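Long-range contacts in UDP-N-acetylglucosamine 2-epimerase (Methanocaldococcus jannaschii, PDB 4NES), which probably interconverts UDP-N-acetylglucosamine and UDP-N-acetylmannosamine by reversible epimerization at C-2 of the sugar, working as a homodimer: residues E12-S17 with N169-A174; V291-C296 with N346-G351. All coordinates share one frame; numbering follows the deposited sequence.

Interaction 1 (E12-S17 with N169-A174). With UDP (uridine-5'-diphosphate), chain C.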
ATOM      1  N   GLU A  12      -9.980 -16.320   5.457  1.00  6.84           N
ATOM      2  CA  GLU A  12      -9.990 -15.345   6.545  1.00  8.13           C
ATOM      3  C   GLU A  12     -10.958 -15.759   7.632  1.00  7.75           C
ATOM      4  O   GLU A  12     -10.663 -15.608   8.820  1.00  9.21           O
ATOM      5  CB  GLU A  12     -10.396 -13.961   6.036  1.00  7.98           C
ATOM      6  CG  GLU A  12      -9.427 -13.318   5.047  1.00  8.59           C
ATOM      7  CD  GLU A  12     -10.051 -12.100   4.406  1.00 11.45           C
ATOM      8  OE1 GLU A  12     -10.381 -12.150   3.200  1.00 13.08           O
ATOM      9  OE2 GLU A  12     -10.234 -11.091   5.113  1.00 12.36           O
ATOM     10  N   ILE A  13     -12.127 -16.259   7.239  1.00  7.10           N
ATOM     11  CA  ILE A  13     -13.139 -16.623   8.221  1.00  8.12           C
ATOM     12  C   ILE A  13     -12.587 -17.742   9.105  1.00  7.72           C
ATOM     13  O   ILE A  13     -12.692 -17.706  10.342  1.00  9.05           O
ATOM     14  CB  ILE A  13     -14.449 -17.066   7.535  1.00  8.17           C
ATOM     15  CG1 ILE A  13     -15.032 -15.916   6.711  1.00 11.08           C
ATOM     16  CG2 ILE A  13     -15.455 -17.541   8.565  1.00  8.86           C
ATOM     17  CD1 ILE A  13     -16.034 -16.360   5.651  1.00 11.94           C
ATOM     18  N   ILE A  14     -11.961 -18.721   8.472  1.00  7.22           N
ATOM     19  CA  ILE A  14     -11.407 -19.861   9.196  1.00  6.96           C
ATOM     20  C   ILE A  14     -10.285 -19.402  10.132  1.00  6.70           C
ATOM     21  O   ILE A  14     -10.276 -19.753  11.321  1.00  7.43           O
ATOM     22  CB  ILE A  14     -10.911 -20.932   8.195  1.00  8.31           C
ATOM     23  CG1 ILE A  14     -12.099 -21.527   7.423  1.00  7.84           C
ATOM     24  CG2 ILE A  14     -10.093 -22.003   8.906  1.00  9.59           C
ATOM     25  CD1 ILE A  14     -11.687 -22.294   6.193  1.00  8.96           C
ATOM     26  N   LYS A  15      -9.361 -18.594   9.622  1.00  7.47           N
ATOM     27  CA  LYS A  15      -8.210 -18.184  10.417  1.00  5.93           C
ATOM     28  C   LYS A  15      -8.521 -17.137  11.484  1.00  8.47           C
ATOM     29  O   LYS A  15      -7.758 -16.974  12.436  1.00  8.33           O
ATOM     30  CB  LYS A  15      -7.056 -17.745   9.503  1.00  6.64           C
ATOM     31  CG  LYS A  15      -6.319 -18.945   8.945  1.00  7.05           C
ATOM     32  CD  LYS A  15      -5.302 -18.567   7.873  1.00  8.72           C
ATOM     33  CE  LYS A  15      -4.388 -19.742   7.538  1.00  9.96           C
ATOM     34  NZ  LYS A  15      -3.453 -19.434   6.402  1.00 10.05           N
ATOM     35  N   LEU A  16      -9.636 -16.433  11.334  1.00  7.29           N
ATOM     36  CA  LEU A  16     -10.083 -15.500  12.369  1.00  8.11           C
ATOM     37  C   LEU A  16     -10.943 -16.178  13.423  1.00  7.85           C
ATOM     38  O   LEU A  16     -11.128 -15.628  14.512  1.00  8.15           O
ATOM     39  CB  LEU A  16     -10.856 -14.319  11.769  1.00  8.46           C
ATOM     40  CG  LEU A  16      -9.950 -13.295  11.085  1.00  8.02           C
ATOM     41  CD1 LEU A  16     -10.763 -12.440  10.115  1.00 10.78           C
ATOM     42  CD2 LEU A  16      -9.218 -12.433  12.129  1.00 11.46           C
ATOM     43  N   SER A  17     -11.466 -17.364  13.129  1.00  7.99           N
ATOM     44  CA  SER A  17     -12.317 -18.058  14.101  1.00  8.62           C
ATOM     45  C   SER A  17     -11.692 -18.250  15.501  1.00  8.57           C
ATOM     46  O   SER A  17     -12.391 -18.066  16.506  1.00  8.85           O
ATOM     47  CB  SER A  17     -12.927 -19.360  13.530  1.00 10.35           C
ATOM     48  OG  SER A  17     -11.991 -20.415  13.365  1.00 13.27           O
ATOM     49  N   ASN A 169       0.671 -19.655  14.029  1.00  7.16           N
ATOM     50  CA  ASN A 169      -0.415 -19.425  13.089  1.00  7.23           C
ATOM     51  C   ASN A 169      -1.728 -19.913  13.673  1.00  7.30           C
ATOM     52  O   ASN A 169      -1.810 -21.050  14.144  1.00  7.57           O
ATOM     53  CB  ASN A 169      -0.119 -20.100  11.742  1.00  9.44           C
ATOM     54  CG  ASN A 169      -0.985 -19.562  10.615  1.00  9.67           C
ATOM     55  OD1 ASN A 169      -2.209 -19.500  10.716  1.00  9.19           O
ATOM     56  ND2 ASN A 169      -0.339 -19.124   9.536  1.00 13.16           N
ATOM     57  N   THR A 170      -2.753 -19.056  13.647  1.00  7.64           N
ATOM     58  CA  THR A 170      -4.083 -19.440  14.146  1.00  8.12           C
ATOM     59  C   THR A 170      -4.690 -20.657  13.431  1.00  8.00           C
ATOM     60  O   THR A 170      -5.649 -21.259  13.938  1.00  7.39           O
ATOM     61  CB  THR A 170      -5.101 -18.288  14.062  1.00  8.71           C
ATOM     62  OG1 THR A 170      -5.252 -17.893  12.695  1.00  9.24           O
ATOM     63  CG2 THR A 170      -4.658 -17.083  14.894  1.00  9.92           C
ATOM     64  N   ILE A 171      -4.166 -21.027  12.266  1.00  7.52           N
ATOM     65  CA  ILE A 171      -4.669 -22.215  11.597  1.00  8.59           C
ATOM     66  C   ILE A 171      -4.414 -23.466  12.440  1.00  8.76           C
ATOM     67  O   ILE A 171      -5.187 -24.432  12.365  1.00  9.55           O
ATOM     68  CB  ILE A 171      -4.088 -22.373  10.175  1.00  7.25           C
ATOM     69  CG1 ILE A 171      -4.939 -23.342   9.362  1.00 10.53           C
ATOM     70  CG2 ILE A 171      -2.624 -22.804  10.216  1.00  9.73           C
ATOM     71  CD1 ILE A 171      -6.351 -22.862   9.161  1.00 13.38           C
ATOM     72  N   VAL A 172      -3.370 -23.458  13.273  1.00  7.53           N
ATOM     73  CA  VAL A 172      -3.169 -24.573  14.197  1.00  7.71           C
ATOM     74  C   VAL A 172      -4.333 -24.653  15.179  1.00  8.98           C
ATOM     75  O   VAL A 172      -4.902 -25.727  15.369  1.00  9.83           O
ATOM     76  CB  VAL A 172      -1.834 -24.484  14.970  1.00  8.27           C
ATOM     77  CG1 VAL A 172      -1.661 -25.707  15.882  1.00 10.41           C
ATOM     78  CG2 VAL A 172      -0.677 -24.390  14.013  1.00 10.05           C
ATOM     79  N   ASP A 173      -4.685 -23.525  15.799  1.00  9.38           N
ATOM     80  CA  ASP A 173      -5.848 -23.477  16.687  1.00  9.31           C
ATOM     81  C   ASP A 173      -7.079 -24.035  15.982  1.00  8.90           C
ATOM     82  O   ASP A 173      -7.811 -24.850  16.535  1.00 10.28           O
ATOM     83  CB  ASP A 173      -6.247 -22.039  17.067  1.00 10.25           C
ATOM     84  CG  ASP A 173      -5.107 -21.175  17.592  1.00 12.93           C
ATOM     85  OD1 ASP A 173      -3.931 -21.358  17.235  1.00 12.71           O
ATOM     86  OD2 ASP A 173      -5.434 -20.225  18.339  1.00 11.36           O
ATOM     87  N   ALA A 174      -7.333 -23.558  14.766  1.00  8.39           N
ATOM     88  CA  ALA A 174      -8.544 -23.928  14.039  1.00  9.09           C
ATOM     89  C   ALA A 174      -8.577 -25.423  13.725  1.00 12.62           C
ATOM     90  O   ALA A 174      -9.601 -26.096  13.920  1.00 11.85           O
ATOM     91  CB  ALA A 174      -8.671 -23.117  12.765  1.00 10.94           C
TER
HETATM   92  N1  UDP C 401     -11.226 -25.257   2.649  1.00  8.56           N
HETATM   93  C2  UDP C 401     -12.481 -25.656   2.967  1.00  9.18           C
HETATM   94  N3  UDP C 401     -13.233 -26.299   2.047  1.00  8.77           N
HETATM   95  C4  UDP C 401     -12.784 -26.563   0.801  1.00  9.76           C
HETATM   96  C5  UDP C 401     -11.492 -26.162   0.434  1.00  9.33           C
HETATM   97  C6  UDP C 401     -10.732 -25.491   1.399  1.00  8.40           C
HETATM   98  O2  UDP C 401     -12.939 -25.439   4.091  1.00  9.59           O
HETATM   99  O4  UDP C 401     -13.604 -27.221  -0.111  1.00 11.05           O
HETATM  100  C1' UDP C 401     -10.375 -24.511   3.591  1.00  8.82           C
HETATM  101  C2' UDP C 401      -9.108 -25.079   3.962  1.00  7.98           C
HETATM  102  O2' UDP C 401      -9.278 -26.073   4.947  1.00 10.09           O
HETATM  103  C3' UDP C 401      -8.330 -23.910   4.397  1.00  8.45           C
HETATM  104  C4' UDP C 401      -8.886 -22.809   3.623  1.00  8.06           C
HETATM  105  O4' UDP C 401     -10.001 -23.305   2.927  1.00  8.79           O
HETATM  106  O3' UDP C 401      -8.447 -23.622   5.763  1.00  9.73           O
HETATM  107  C5' UDP C 401      -7.949 -22.260   2.601  1.00 10.60           C
HETATM  108  O5' UDP C 401      -8.564 -21.288   1.791  1.00  9.80           O
HETATM  109  PA  UDP C 401      -8.169 -21.067   0.272  1.00  9.19           P
HETATM  110  O1A UDP C 401      -9.431 -20.725  -0.490  1.00 12.00           O
HETATM  111  O2A UDP C 401      -7.493 -22.315  -0.254  1.00  9.84           O
HETATM  112  O3A UDP C 401      -7.232 -19.802   0.186  1.00  9.47           O
HETATM  113  PB  UDP C 401      -5.733 -19.516   0.547  1.00  7.66           P
HETATM  114  O1B UDP C 401      -5.366 -20.218   1.845  1.00 10.49           O
HETATM  115  O2B UDP C 401      -4.865 -19.955  -0.605  1.00  8.28           O
HETATM  116  O3B UDP C 401      -5.721 -18.019   0.684  1.00  8.93           O
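T170 and K15 make the one hydrogen bond between segments 12-17 and 169-174: T170 OG1 donates to K15 O over 2.7 Å, in the carbonyl plane and on a lone pair. The hydroxyl stands between T170's own backbone N and carbonyl carbon (chi1 61°), which aims it at helix 10-23. Replacing T170 by alanine removes the hydroxyl and is likely to leave K15 O without this donor in a buried interface. The extended chain of K15 passes obliquely over I171, its CE 3.7 Å from I171 CB. I171 CD1 lies against I14 CG2 at 3.8 Å and is also near K15 CG.

Further out, N169 caps helix 170-183: its OD1 accepts from I171 N at 2.9 Å, nearly straight at 168°. K15 NZ forms salt bridges with E117 and E293, and E117 also accepts from N169 ND2. I14 CD1 touches the ribose of UDP, 3.5 Å from O3'. The two helix segments approach to 8.0 Å at 83°, close to perpendicular. Helix 10-23 follows strand 3-7, an inner strand, and helix 170-183 follows edge strand 164-166; they meet where the first Rossmann-like domain of the GT-B fold meets the second, at the UDP-binding cleft.

Interaction 2 (V291-C296 with N346-G351). With UDP (uridine-5'-diphosphate), chain C.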
ATOM      1  N   VAL A 291      -4.033 -24.728   2.840  1.00  7.40           N
ATOM      2  CA  VAL A 291      -3.961 -26.183   2.713  1.00  8.05           C
ATOM      3  C   VAL A 291      -2.522 -26.675   2.919  1.00 10.85           C
ATOM      4  O   VAL A 291      -2.317 -27.732   3.505  1.00  9.41           O
ATOM      5  CB  VAL A 291      -4.560 -26.674   1.391  1.00  8.59           C
ATOM      6  CG1 VAL A 291      -4.361 -28.168   1.217  1.00 10.61           C
ATOM      7  CG2 VAL A 291      -6.042 -26.332   1.332  1.00 11.35           C
ATOM      8  N   GLN A 292      -1.528 -25.907   2.477  1.00  9.29           N
ATOM      9  CA  GLN A 292      -0.131 -26.271   2.741  1.00  8.93           C
ATOM     10  C   GLN A 292       0.110 -26.389   4.243  1.00  8.85           C
ATOM     11  O   GLN A 292       0.779 -27.316   4.708  1.00 10.38           O
ATOM     12  CB  GLN A 292       0.827 -25.218   2.178  1.00  8.59           C
ATOM     13  CG  GLN A 292       0.957 -25.209   0.670  1.00  9.48           C
ATOM     14  CD  GLN A 292       1.842 -24.072   0.228  1.00 11.58           C
ATOM     15  OE1 GLN A 292       3.053 -24.101   0.434  1.00 11.98           O
ATOM     16  NE2 GLN A 292       1.240 -23.046  -0.370  1.00 12.87           N
ATOM     17  N   GLU A 293      -0.429 -25.443   5.002  1.00  7.79           N
ATOM     18  CA  GLU A 293      -0.289 -25.461   6.452  1.00  8.48           C
ATOM     19  C   GLU A 293      -1.020 -26.637   7.087  1.00  8.43           C
ATOM     20  O   GLU A 293      -0.458 -27.341   7.923  1.00  8.41           O
ATOM     21  CB  GLU A 293      -0.781 -24.136   7.037  1.00  9.29           C
ATOM     22  CG  GLU A 293       0.146 -22.980   6.680  1.00 11.75           C
ATOM     23  CD  GLU A 293      -0.518 -21.618   6.743  1.00 12.91           C
ATOM     24  OE1 GLU A 293      -1.759 -21.552   6.846  1.00 11.56           O
ATOM     25  OE2 GLU A 293       0.216 -20.609   6.666  1.00 14.24           O
ATOM     26  N   GLU A 294      -2.270 -26.849   6.687  1.00  8.58           N
ATOM     27  CA  GLU A 294      -3.053 -27.955   7.225  1.00  7.89           C
ATOM     28  C   GLU A 294      -2.454 -29.316   6.909  1.00  9.55           C
ATOM     29  O   GLU A 294      -2.450 -30.197   7.762  1.00  9.52           O
ATOM     30  CB  GLU A 294      -4.503 -27.856   6.753  1.00  9.81           C
ATOM     31  CG  GLU A 294      -5.175 -26.645   7.373  1.00 10.66           C
ATOM     32  CD  GLU A 294      -6.471 -26.259   6.717  1.00  9.92           C
ATOM     33  OE1 GLU A 294      -6.744 -26.698   5.576  1.00 13.30           O
ATOM     34  OE2 GLU A 294      -7.218 -25.482   7.341  1.00 10.95           O
ATOM     35  N   ALA A 295      -1.945 -29.487   5.690  1.00  8.48           N
ATOM     36  CA  ALA A 295      -1.295 -30.740   5.315  1.00  7.51           C
ATOM     37  C   ALA A 295      -0.136 -31.005   6.273  1.00 10.10           C
ATOM     38  O   ALA A 295       0.034 -32.118   6.776  1.00 10.72           O
ATOM     39  CB  ALA A 295      -0.806 -30.671   3.873  1.00  7.49           C
ATOM     40  N   CYS A 296       0.633 -29.963   6.569  1.00  9.04           N
ATOM     41  CA  CYS A 296       1.773 -30.107   7.454  1.00 10.51           C
ATOM     42  C   CYS A 296       1.318 -30.491   8.868  1.00 10.56           C
ATOM     43  O   CYS A 296       1.856 -31.418   9.494  1.00 10.29           O
ATOM     44  CB  CYS A 296       2.571 -28.806   7.462  1.00  9.83           C
ATOM     45  SG  CYS A 296       4.060 -28.832   8.473  1.00 13.52           S
ATOM     46  N   ASN A 346       6.276 -29.584  13.622  1.00 26.63           N
ATOM     47  CA  ASN A 346       5.317 -28.527  13.284  1.00 26.75           C
ATOM     48  C   ASN A 346       5.855 -27.171  13.698  1.00 18.14           C
ATOM     49  O   ASN A 346       6.035 -26.888  14.881  1.00 21.35           O
ATOM     50  CB  ASN A 346       3.905 -28.743  13.850  1.00 29.29           C
ATOM     51  CG  ASN A 346       2.947 -27.580  13.505  1.00 27.01           C
ATOM     52  OD1 ASN A 346       2.627 -27.319  12.322  1.00  7.60           O
ATOM     53  ND2 ASN A 346       2.486 -26.889  14.542  1.00 40.98           N
ATOM     54  N   PRO A 347       6.120 -26.325  12.705  1.00 16.05           N
ATOM     55  CA  PRO A 347       6.747 -25.018  12.878  1.00 16.52           C
ATOM     56  C   PRO A 347       5.744 -23.929  13.242  1.00 15.99           C
ATOM     57  O   PRO A 347       6.158 -22.803  13.504  1.00 15.74           O
ATOM     58  CB  PRO A 347       7.327 -24.744  11.493  1.00 14.97           C
ATOM     59  CG  PRO A 347       6.378 -25.437  10.561  1.00 18.01           C
ATOM     60  CD  PRO A 347       5.929 -26.673  11.284  1.00 17.26           C
ATOM     61  N   PHE A 348       4.454 -24.253  13.278  1.00 12.62           N
ATOM     62  CA  PHE A 348       3.444 -23.200  13.344  1.00 12.64           C
ATOM     63  C   PHE A 348       2.831 -22.941  14.712  1.00 10.71           C
ATOM     64  O   PHE A 348       1.885 -22.154  14.829  1.00 11.50           O
ATOM     65  CB  PHE A 348       2.358 -23.451  12.298  1.00 14.27           C
ATOM     66  CG  PHE A 348       2.869 -23.438  10.890  1.00 15.43           C
ATOM     67  CD1 PHE A 348       3.583 -22.345  10.409  1.00 15.21           C
ATOM     68  CD2 PHE A 348       2.665 -24.527  10.054  1.00 21.19           C
ATOM     69  CE1 PHE A 348       4.067 -22.332   9.113  1.00 18.86           C
ATOM     70  CE2 PHE A 348       3.148 -24.522   8.754  1.00 20.40           C
ATOM     71  CZ  PHE A 348       3.847 -23.422   8.285  1.00 18.36           C
ATOM     72  N   GLY A 349       3.374 -23.577  15.741  1.00 11.82           N
ATOM     73  CA  GLY A 349       2.963 -23.278  17.099  1.00 11.50           C
ATOM     74  C   GLY A 349       2.062 -24.315  17.736  1.00 10.08           C
ATOM     75  O   GLY A 349       1.770 -25.355  17.140  1.00 16.61           O
ATOM     76  N   ASN A 350       1.603 -24.014  18.942  1.00 11.07           N
ATOM     77  CA  ASN A 350       0.873 -25.013  19.714  1.00 12.37           C
ATOM     78  C   ASN A 350      -0.627 -24.742  19.841  1.00 12.75           C
ATOM     79  O   ASN A 350      -1.292 -25.286  20.718  1.00 12.90           O
ATOM     80  CB  ASN A 350       1.545 -25.257  21.069  1.00 19.20           C
ATOM     81  CG  ASN A 350       2.843 -26.040  20.932  1.00 20.27           C
ATOM     82  OD1 ASN A 350       2.899 -27.056  20.238  1.00 25.54           O
ATOM     83  ND2 ASN A 350       3.889 -25.568  21.587  1.00 21.91           N
ATOM     84  N   GLY A 351      -1.168 -23.928  18.944  1.00 10.19           N
ATOM     85  CA  GLY A 351      -2.613 -23.839  18.803  1.00 10.70           C
ATOM     86  C   GLY A 351      -3.341 -22.927  19.762  1.00 12.01           C
ATOM     87  O   GLY A 351      -4.559 -23.042  19.933  1.00 13.41           O
TER
HETATM   88  N1  UDP C 401     -11.226 -25.257   2.649  1.00  8.56           N
HETATM   89  C2  UDP C 401     -12.481 -25.656   2.967  1.00  9.18           C
HETATM   90  N3  UDP C 401     -13.233 -26.299   2.047  1.00  8.77           N
HETATM   91  C4  UDP C 401     -12.784 -26.563   0.801  1.00  9.76           C
HETATM   92  C5  UDP C 401     -11.492 -26.162   0.434  1.00  9.33           C
HETATM   93  C6  UDP C 401     -10.732 -25.491   1.399  1.00  8.40           C
HETATM   94  O2  UDP C 401     -12.939 -25.439   4.091  1.00  9.59           O
HETATM   95  O4  UDP C 401     -13.604 -27.221  -0.111  1.00 11.05           O
HETATM   96  C1' UDP C 401     -10.375 -24.511   3.591  1.00  8.82           C
HETATM   97  C2' UDP C 401      -9.108 -25.079   3.962  1.00  7.98           C
HETATM   98  O2' UDP C 401      -9.278 -26.073   4.947  1.00 10.09           O
HETATM   99  C3' UDP C 401      -8.330 -23.910   4.397  1.00  8.45           C
HETATM  100  C4' UDP C 401      -8.886 -22.809   3.623  1.00  8.06           C
HETATM  101  O4' UDP C 401     -10.001 -23.305   2.927  1.00  8.79           O
HETATM  102  O3' UDP C 401      -8.447 -23.622   5.763  1.00  9.73           O
HETATM  103  C5' UDP C 401      -7.949 -22.260   2.601  1.00 10.60           C
HETATM  104  O5' UDP C 401      -8.564 -21.288   1.791  1.00  9.80           O
HETATM  105  PA  UDP C 401      -8.169 -21.067   0.272  1.00  9.19           P
HETATM  106  O1A UDP C 401      -9.431 -20.725  -0.490  1.00 12.00           O
HETATM  107  O2A UDP C 401      -7.493 -22.315  -0.254  1.00  9.84           O
HETATM  108  O3A UDP C 401      -7.232 -19.802   0.186  1.00  9.47           O
HETATM  109  PB  UDP C 401      -5.733 -19.516   0.547  1.00  7.66           P
HETATM  110  O1B UDP C 401      -5.366 -20.218   1.845  1.00 10.49           O
HETATM  111  O2B UDP C 401      -4.865 -19.955  -0.605  1.00  8.28           O
HETATM  112  O3B UDP C 401      -5.721 -18.019   0.684  1.00  8.93           O
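An acidic side chain meets the F348 ring through its aliphatic part: E293 CG lies 4.0 Å from F348 CE2, and the two side chains cross at about a right angle. The approach to the ring is oblique, and the carboxylate plane is turned 67° from it. E293 CG stands anti to its carbonyl carbon (chi1 -69°) and the chain runs on extended, which carries the carboxylate away from the ring to a salt bridge with R311.

One turn along the helix, C296 points its sulfur at the loop. With SG anti to the backbone N, it comes within 4.0 Å of P347 CD and, less closely, 4.4 Å of F348 CE2. P347 also packs on its neighbour, placing CG over the centre of the F348 ring, 3.7 Å above the plane. The ring therefore has proline on one face, with E293 and C296 approaching obliquely. The contact across the segments is apolar and modest, burying 179 Å² in total.

E294 turns away from the loop and grips the ribose of UDP, OE1 accepting from O2' and OE2 from O3', each bond 2.7 Å long. Helix 289-298 thus has nucleotide on one flank and loop 346-351 on another. V291 and A295 pack on strand 283-286, helix 313-316 touches C296, P347 and F348, and V172 of helix 170-183 meets F348 at CB.

In the fold
Both contacts are buried, but interaction 1 lies nearer the centre of the chain, about 9 Å against 12 Å, and interaction 2 includes the partly exposed N346 and P347. The first joins two helices and has a hydrogen bond between its segments; the second sets a helix against an irregular loop through apolar contacts. Their centres are about 11 Å apart and they touch directly: K15 NZ meets E293 OE1 in a 2.7 Å salt bridge, while N169 N probably donates to F348 O at 2.9 Å. Charge and backbone pairing thus join 12-17 and 169-174 to 291-296 and 346-351, and a segment of each reaches the UDP ribose, 12-17 through apolar I14, 291-296 through acidic E294.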